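Local coordinates for protein histidyl-trna synthetase (Thermus thermophilus, PDB 1H4V) that joins L-histidine to tRNA(His) at the expense of ATP, as a homodimeric class II aminoacyl-tRNA synthetase, at residues 325-330 against 354-359; 379-384 against 397-402; 334-339 against 364-369. All coordinates share one frame; numbering follows the deposited sequence.

Interaction 1. Residues 325-330 against 354-359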
# COMPACT_ATOMS: atom_id res chain seq x y z
N GLU A 325 20.22 -0.36 11.01
CA GLU A 325 20.54 -1.12 9.82
C GLU A 325 19.57 -2.28 9.61
O GLU A 325 19.01 -2.81 10.57
CB GLU A 325 21.97 -1.66 9.89
CG GLU A 325 23.05 -0.59 9.98
CD GLU A 325 22.93 0.46 8.88
OE1 GLU A 325 22.76 0.07 7.70
OE2 GLU A 325 23.01 1.67 9.19
N GLU A 326 19.38 -2.65 8.35
CA GLU A 326 18.49 -3.75 7.97
C GLU A 326 18.99 -5.00 8.68
O GLU A 326 20.19 -5.28 8.69
CB GLU A 326 18.54 -3.96 6.46
CG GLU A 326 17.54 -4.95 5.89
CD GLU A 326 16.14 -4.39 5.77
OE1 GLU A 326 15.46 -4.22 6.81
OE2 GLU A 326 15.71 -4.10 4.62
N LYS A 327 18.08 -5.75 9.29
CA LYS A 327 18.49 -6.97 9.99
C LYS A 327 19.01 -7.98 8.97
O LYS A 327 18.57 -7.99 7.81
CB LYS A 327 17.32 -7.58 10.76
CG LYS A 327 17.77 -8.56 11.84
CD LYS A 327 16.71 -9.60 12.16
CE LYS A 327 16.54 -10.57 11.00
NZ LYS A 327 15.63 -11.70 11.32
N GLY A 328 19.95 -8.82 9.39
CA GLY A 328 20.51 -9.82 8.50
C GLY A 328 19.81 -11.17 8.64
O GLY A 328 19.01 -11.36 9.54
N PRO A 329 20.11 -12.12 7.76
CA PRO A 329 19.46 -13.43 7.86
C PRO A 329 19.93 -14.16 9.11
O PRO A 329 20.98 -13.85 9.67
CB PRO A 329 19.91 -14.13 6.59
CG PRO A 329 21.29 -13.59 6.42
CD PRO A 329 21.08 -12.12 6.66
N ASP A 330 19.14 -15.14 9.55
CA ASP A 330 19.51 -15.93 10.71
C ASP A 330 20.64 -16.88 10.33
O ASP A 330 21.46 -17.23 11.16
CB ASP A 330 18.31 -16.74 11.22
CG ASP A 330 17.19 -15.85 11.74
OD1 ASP A 330 17.48 -14.88 12.47
OD2 ASP A 330 16.02 -16.12 11.42
N ARG A 354 10.26 -20.04 8.73
CA ARG A 354 10.37 -19.79 10.17
C ARG A 354 11.68 -19.09 10.48
O ARG A 354 11.77 -18.27 11.39
CB ARG A 354 10.29 -21.10 10.96
CG ARG A 354 10.56 -20.93 12.45
CD ARG A 354 10.33 -22.21 13.22
NE ARG A 354 8.91 -22.56 13.27
CZ ARG A 354 8.41 -23.55 14.00
NH1 ARG A 354 9.21 -24.29 14.76
NH2 ARG A 354 7.10 -23.78 13.99
N LEU A 355 12.70 -19.41 9.70
CA LEU A 355 14.01 -18.80 9.89
C LEU A 355 14.37 -18.14 8.58
O LEU A 355 13.94 -18.58 7.53
CB LEU A 355 15.04 -19.88 10.22
CG LEU A 355 15.74 -19.95 11.58
CD1 LEU A 355 14.83 -19.50 12.71
CD2 LEU A 355 16.21 -21.37 11.79
N ARG A 356 15.14 -17.06 8.63
CA ARG A 356 15.58 -16.42 7.40
C ARG A 356 16.93 -17.05 7.06
O ARG A 356 17.93 -16.82 7.74
CB ARG A 356 15.73 -14.91 7.60
CG ARG A 356 16.20 -14.18 6.35
CD ARG A 356 16.19 -12.67 6.55
NE ARG A 356 17.02 -12.00 5.56
CZ ARG A 356 17.41 -10.73 5.65
NH1 ARG A 356 17.02 -9.99 6.67
NH2 ARG A 356 18.20 -10.21 4.71
N ALA A 357 16.95 -17.88 6.02
CA ALA A 357 18.18 -18.56 5.63
C ALA A 357 18.55 -18.28 4.18
O ALA A 357 17.75 -18.52 3.28
CB ALA A 357 18.03 -20.06 5.86
N GLU A 358 19.76 -17.79 3.98
CA GLU A 358 20.23 -17.47 2.64
C GLU A 358 21.47 -18.28 2.30
O GLU A 358 22.07 -18.92 3.17
CB GLU A 358 20.50 -15.97 2.53
CG GLU A 358 19.23 -15.14 2.64
CD GLU A 358 19.49 -13.64 2.66
OE1 GLU A 358 20.13 -13.13 1.72
OE2 GLU A 358 19.04 -12.98 3.63
N TYR A 359 21.86 -18.26 1.04
CA TYR A 359 23.01 -19.04 0.61
C TYR A 359 23.69 -18.41 -0.60
O TYR A 359 23.05 -17.70 -1.37
CB TYR A 359 22.55 -20.45 0.26
CG TYR A 359 21.50 -20.46 -0.83
CD1 TYR A 359 21.86 -20.36 -2.17
CD2 TYR A 359 20.14 -20.48 -0.51
CE1 TYR A 359 20.90 -20.27 -3.17
CE2 TYR A 359 19.17 -20.40 -1.51
CZ TYR A 359 19.56 -20.29 -2.83
OH TYR A 359 18.61 -20.15 -3.81

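Interaction 2. Residues 379-384 against 397-402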
# COMPACT_ATOMS: atom_id res chain seq x y z
N ALA A 379 23.34 -14.12 11.76
CA ALA A 379 23.51 -14.57 13.13
C ALA A 379 24.46 -15.77 13.06
O ALA A 379 25.43 -15.86 13.82
CB ALA A 379 22.17 -14.99 13.72
N PHE A 380 24.19 -16.68 12.12
CA PHE A 380 25.01 -17.87 11.93
C PHE A 380 25.51 -17.99 10.51
O PHE A 380 24.87 -17.52 9.57
CB PHE A 380 24.24 -19.15 12.23
CG PHE A 380 24.00 -19.40 13.69
CD1 PHE A 380 22.93 -18.81 14.34
CD2 PHE A 380 24.85 -20.24 14.41
CE1 PHE A 380 22.70 -19.05 15.70
CE2 PHE A 380 24.63 -20.49 15.76
CZ PHE A 380 23.55 -19.90 16.40
N ALA A 381 26.65 -18.65 10.36
CA ALA A 381 27.22 -18.91 9.05
C ALA A 381 27.17 -20.43 8.97
O ALA A 381 27.30 -21.11 9.99
CB ALA A 381 28.65 -18.42 8.99
N GLY A 382 26.94 -20.97 7.78
CA GLY A 382 26.87 -22.41 7.62
C GLY A 382 27.83 -22.84 6.53
O GLY A 382 28.03 -22.11 5.56
N PHE A 383 28.43 -24.00 6.69
CA PHE A 383 29.37 -24.47 5.69
C PHE A 383 29.03 -25.86 5.21
O PHE A 383 28.80 -26.77 6.00
CB PHE A 383 30.80 -24.43 6.23
CG PHE A 383 31.24 -23.06 6.62
CD1 PHE A 383 30.86 -22.50 7.83
CD2 PHE A 383 32.02 -22.29 5.75
CE1 PHE A 383 31.24 -21.21 8.18
CE2 PHE A 383 32.41 -20.99 6.08
CZ PHE A 383 32.02 -20.45 7.30
N LEU A 384 29.00 -26.02 3.89
CA LEU A 384 28.70 -27.30 3.27
C LEU A 384 29.78 -27.68 2.27
O LEU A 384 29.96 -27.03 1.23
CB LEU A 384 27.35 -27.26 2.57
CG LEU A 384 26.08 -27.16 3.42
CD1 LEU A 384 24.89 -26.97 2.49
CD2 LEU A 384 25.91 -28.43 4.24
N LYS A 397 28.44 -21.81 12.70
CA LYS A 397 29.31 -20.95 13.47
C LYS A 397 28.55 -19.71 13.90
O LYS A 397 28.17 -18.89 13.06
CB LYS A 397 30.53 -20.54 12.65
CG LYS A 397 31.54 -19.71 13.43
CD LYS A 397 32.68 -19.24 12.54
CE LYS A 397 33.83 -18.70 13.36
NZ LYS A 397 34.36 -19.77 14.26
N ARG A 398 28.31 -19.57 15.20
CA ARG A 398 27.62 -18.39 15.69
C ARG A 398 28.63 -17.27 15.54
O ARG A 398 29.63 -17.22 16.25
CB ARG A 398 27.20 -18.58 17.15
CG ARG A 398 26.35 -17.44 17.68
CD ARG A 398 25.64 -17.81 18.97
NE ARG A 398 24.74 -16.74 19.41
CZ ARG A 398 23.75 -16.24 18.69
NH1 ARG A 398 23.52 -16.71 17.47
NH2 ARG A 398 22.99 -15.26 19.17
N LEU A 399 28.38 -16.37 14.59
CA LEU A 399 29.29 -15.28 14.31
C LEU A 399 29.65 -14.41 15.52
O LEU A 399 30.82 -14.14 15.76
CB LEU A 399 28.74 -14.40 13.18
CG LEU A 399 28.47 -15.10 11.84
CD1 LEU A 399 28.25 -14.06 10.76
CD2 LEU A 399 29.63 -15.97 11.45
N ALA A 400 28.64 -14.00 16.29
CA ALA A 400 28.87 -13.16 17.46
C ALA A 400 29.79 -13.75 18.53
O ALA A 400 30.51 -13.01 19.20
CB ALA A 400 27.53 -12.79 18.09
N THR A 401 29.79 -15.07 18.70
CA THR A 401 30.64 -15.68 19.71
C THR A 401 31.73 -16.60 19.17
O THR A 401 32.58 -17.08 19.93
CB THR A 401 29.80 -16.49 20.72
OG1 THR A 401 29.33 -17.70 20.10
CG2 THR A 401 28.61 -15.67 21.21
N GLY A 402 31.73 -16.84 17.86
CA GLY A 402 32.74 -17.69 17.26
C GLY A 402 32.53 -19.18 17.46
O GLY A 402 33.22 -20.00 16.86

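Interaction 3. Residues 334-339 against 364-369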
# COMPACT_ATOMS: atom_id res chain seq x y z
N ILE A 334 27.32 -21.24 3.17
CA ILE A 334 28.42 -21.14 2.23
C ILE A 334 28.77 -22.52 1.66
O ILE A 334 29.31 -23.37 2.37
CB ILE A 334 29.70 -20.56 2.90
CG1 ILE A 334 29.46 -19.13 3.35
CG2 ILE A 334 30.89 -20.63 1.95
CD1 ILE A 334 28.57 -19.00 4.54
N PRO A 335 28.44 -22.76 0.38
CA PRO A 335 28.76 -24.06 -0.23
C PRO A 335 30.24 -24.04 -0.57
O PRO A 335 30.75 -23.04 -1.07
CB PRO A 335 27.86 -24.09 -1.47
CG PRO A 335 27.75 -22.65 -1.85
CD PRO A 335 27.61 -21.94 -0.52
N LEU A 336 30.96 -25.12 -0.27
CA LEU A 336 32.39 -25.15 -0.57
C LEU A 336 32.69 -25.78 -1.92
O LEU A 336 33.70 -25.48 -2.54
CB LEU A 336 33.14 -25.88 0.55
CG LEU A 336 32.93 -25.17 1.89
CD1 LEU A 336 33.64 -25.92 3.00
CD2 LEU A 336 33.44 -23.74 1.78
N THR A 337 31.81 -26.67 -2.37
CA THR A 337 31.99 -27.29 -3.67
C THR A 337 30.78 -26.92 -4.52
O THR A 337 29.80 -26.38 -4.01
CB THR A 337 32.07 -28.84 -3.59
OG1 THR A 337 30.83 -29.36 -3.08
CG2 THR A 337 33.22 -29.27 -2.69
N GLU A 338 30.86 -27.21 -5.81
CA GLU A 338 29.79 -26.90 -6.74
C GLU A 338 28.56 -27.74 -6.45
O GLU A 338 27.43 -27.28 -6.61
CB GLU A 338 30.26 -27.15 -8.17
CG GLU A 338 29.33 -26.55 -9.21
CD GLU A 338 29.42 -25.03 -9.27
OE1 GLU A 338 28.47 -24.40 -9.77
OE2 GLU A 338 30.46 -24.47 -8.84
N GLU A 339 28.76 -28.99 -6.02
CA GLU A 339 27.63 -29.86 -5.71
C GLU A 339 26.91 -29.40 -4.45
O GLU A 339 25.72 -29.65 -4.27
CB GLU A 339 28.09 -31.32 -5.52
CG GLU A 339 26.96 -32.26 -5.09
CD GLU A 339 27.45 -33.59 -4.52
OE1 GLU A 339 26.61 -34.33 -3.96
OE2 GLU A 339 28.67 -33.90 -4.61
N ARG A 364 33.23 -21.00 -2.69
CA ARG A 364 34.25 -20.04 -2.29
C ARG A 364 34.98 -20.62 -1.09
O ARG A 364 34.53 -21.59 -0.49
CB ARG A 364 33.62 -18.68 -1.95
CG ARG A 364 32.67 -18.71 -0.77
CD ARG A 364 31.21 -18.59 -1.20
NE ARG A 364 30.82 -17.22 -1.53
CZ ARG A 364 30.53 -16.79 -2.76
NH1 ARG A 364 30.58 -17.63 -3.79
NH2 ARG A 364 30.17 -15.53 -2.95
N LYS A 365 36.12 -20.04 -0.74
CA LYS A 365 36.89 -20.51 0.39
C LYS A 365 36.10 -20.24 1.68
O LYS A 365 35.32 -19.28 1.75
CB LYS A 365 38.24 -19.80 0.46
CG LYS A 365 39.09 -19.94 -0.80
CD LYS A 365 39.45 -21.39 -1.08
CE LYS A 365 40.47 -21.49 -2.21
NZ LYS A 365 41.72 -20.74 -1.88
N PRO A 366 36.29 -21.09 2.70
CA PRO A 366 35.58 -20.92 3.98
C PRO A 366 35.74 -19.53 4.55
O PRO A 366 34.77 -18.91 4.98
CB PRO A 366 36.23 -21.98 4.87
CG PRO A 366 36.58 -23.05 3.90
CD PRO A 366 37.16 -22.27 2.75
N ALA A 367 36.97 -19.03 4.53
CA ALA A 367 37.28 -17.72 5.07
C ALA A 367 36.55 -16.60 4.34
O ALA A 367 36.02 -15.69 4.98
CB ALA A 367 38.78 -17.48 5.03
N LYS A 368 36.53 -16.66 3.02
CA LYS A 368 35.84 -15.63 2.25
C LYS A 368 34.33 -15.71 2.51
O LYS A 368 33.66 -14.69 2.65
CB LYS A 368 36.10 -15.81 0.75
CG LYS A 368 37.57 -16.03 0.41
CD LYS A 368 38.46 -14.91 0.92
CE LYS A 368 39.92 -15.22 0.65
NZ LYS A 368 40.33 -16.51 1.29
N GLY A 369 33.80 -16.93 2.59
CA GLY A 369 32.39 -17.10 2.84
C GLY A 369 32.01 -16.52 4.19
O GLY A 369 31.03 -15.79 4.31

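Interaction 1. Residues 325-330 against 354-359
Arg356 sends CG away from its backbone N (chi1 179°) and runs extended to NE, which takes its chain at a slant across Pro329, CG 3.7 Å from Pro329 CB, and puts the guanidinium beneath the Gly328-Pro329 peptide. Pro329 N lies over the centre of that group and Gly328 C nearer its rim. Near its edge, though tilted from its plane, Arg356 NH1 donates to Lys327 O at 2.8 Å, from above the carbonyl plane. Glu358 further fixes the guanidinium's rotation: its OE2 takes both Arg356 NE (3.0 Å) and NH2, a side-on salt bridge. The same OE2 sits 3.3 Å from Pro329 CB, the ring crossing the carboxylate arm at about a right angle. In Asp330, CG stands beside the backbone N (chi1 -65°), and OD2 receives Arg356 N at 3.1 Å along an almost straight bond (174°); Asp330 N returns a weak bond to Arg356 O. The contact fastens the linker from the catalytic part to Arg356 and Glu358, at the start of edge strand 357-359 of the anticodon-binding domain. Leu355 packs on helix 412-419, Arg356 and Glu358 bond through their backbones to strand 331-335, and Arg356 packs on Glu32 of the second subunit.

Interaction 2. Residues 379-384 against 397-402
Phe380 and Arg398 face each other as an antiparallel non-hydrogen-bonded pair, and their side chains form the tight part of the contact. The phenyl ring meets the aliphatic stem of the arginine: Arg398 CB is 3.5 Å from Phe380 CE2, and Arg398 CG makes a CH-pi contact over the ring face, 4.3 Å from the centroid. Because CG is anti to the backbone N (chi1 -174°) and the chain stays extended to NE, the stem crosses the ring obliquely and brings the guanidinium to Phe380 CE1, Arg398 NH1 3.0 Å from that atom, the two planes 37° apart. Next along the strands, Ala381 and Lys397 are a hydrogen-bonded pair, with Ala381 N giving to Lys397 O at 3.1 Å and Lys397 N to Ala381 O at 3.0 Å. Leu399 N adds a third bond, to Ala379 O, just past the end of strand 393-398. On the sheet face of Ala381, Leu399 CD2 rests 3.6 Å from Ala381 CB, and both side chains pack on helix 366-375. The Lys397 side chain, by contrast, leads away to the looser, solvent side, where NZ donates to Gly402 O at 2.8 Å and ties the turn back on itself; Ala400 and Thr401 lie exposed there. Helix 412-419 covers Phe380 through Tyr415, Leu416 and Ala419. A serine in place of Phe380 would probably leave the Arg398 stem without its aromatic support and open a gap beneath that helix. Helices lie on both faces of this mixed sheet, with strand 380-384 inside it and 393-398 turning back antiparallel, as in the alpha/beta anticodon-binding domain of class IIa synthetases.

Interaction 3. Residues 334-339 against 364-369
Ile334 and Gly369 make the close apolar contact: Ile334 CG1, held beside its backbone N (chi1 -65°), lies 3.6 Å from Gly369 CA. A side chain on Gly369 would point at the strand and collide with Ile334 CG2, so the bare backbone lets the first turn of helix 366-375 settle against the isoleucine. The other branch, Ile334 CG2, meets the bent aliphatic part of Arg364 at about a right angle, 3.8 Å from its CD. A second apolar touch lies farther out, where Leu336 CD2 comes crosswise to the Pro366 ring, 3.9 Å from CG; the same methyl is 3.3 Å from Arg364 O.

These contacts join the end of strand 331-335 to the start of helix 366-375, which follows edge strand 357-359 and leads into strand 380-384. Strands 331-335, 357-359 and 380-384 run parallel, and the helices between them give the alpha/beta layering of the anticodon-binding domain.

Polar interactions run within each segment or out of the pair. The guanidinium of Arg364 turns from the strand to a salt bridge between its NE and Glu372, on the same helix as Gly369. Lys365 is the N-cap of that helix, and its O receives Gly369 N at 2.9 Å. Thr337, the N-cap of helix 338-351, uses its OG1 to cap Ala340 N.

All three contacts reach one mixed sheet of the anticodon-binding domain, their centres about 29, 40 and 45 Å from the centre of the chain. Interaction 1 meets interaction 2 at the start of the parallel strands 331-335 and 380-384, where Asp330 O and Phe380 N are 2.9 Å apart, probably hydrogen-bonded; centres about 12 Å apart. Toward the other end of the same strand pair, interactions 2 and 3 touch: Phe383 CE2 packs 3.3 Å from Pro366 O, with about 14 Å between centres. Interactions 1 and 3, centres about 19 Å apart, do not touch beyond their adjoining sequence, but they reach neighbouring strands 357-359 and 331-335. The linker 325-330 leads back to the catalytic part.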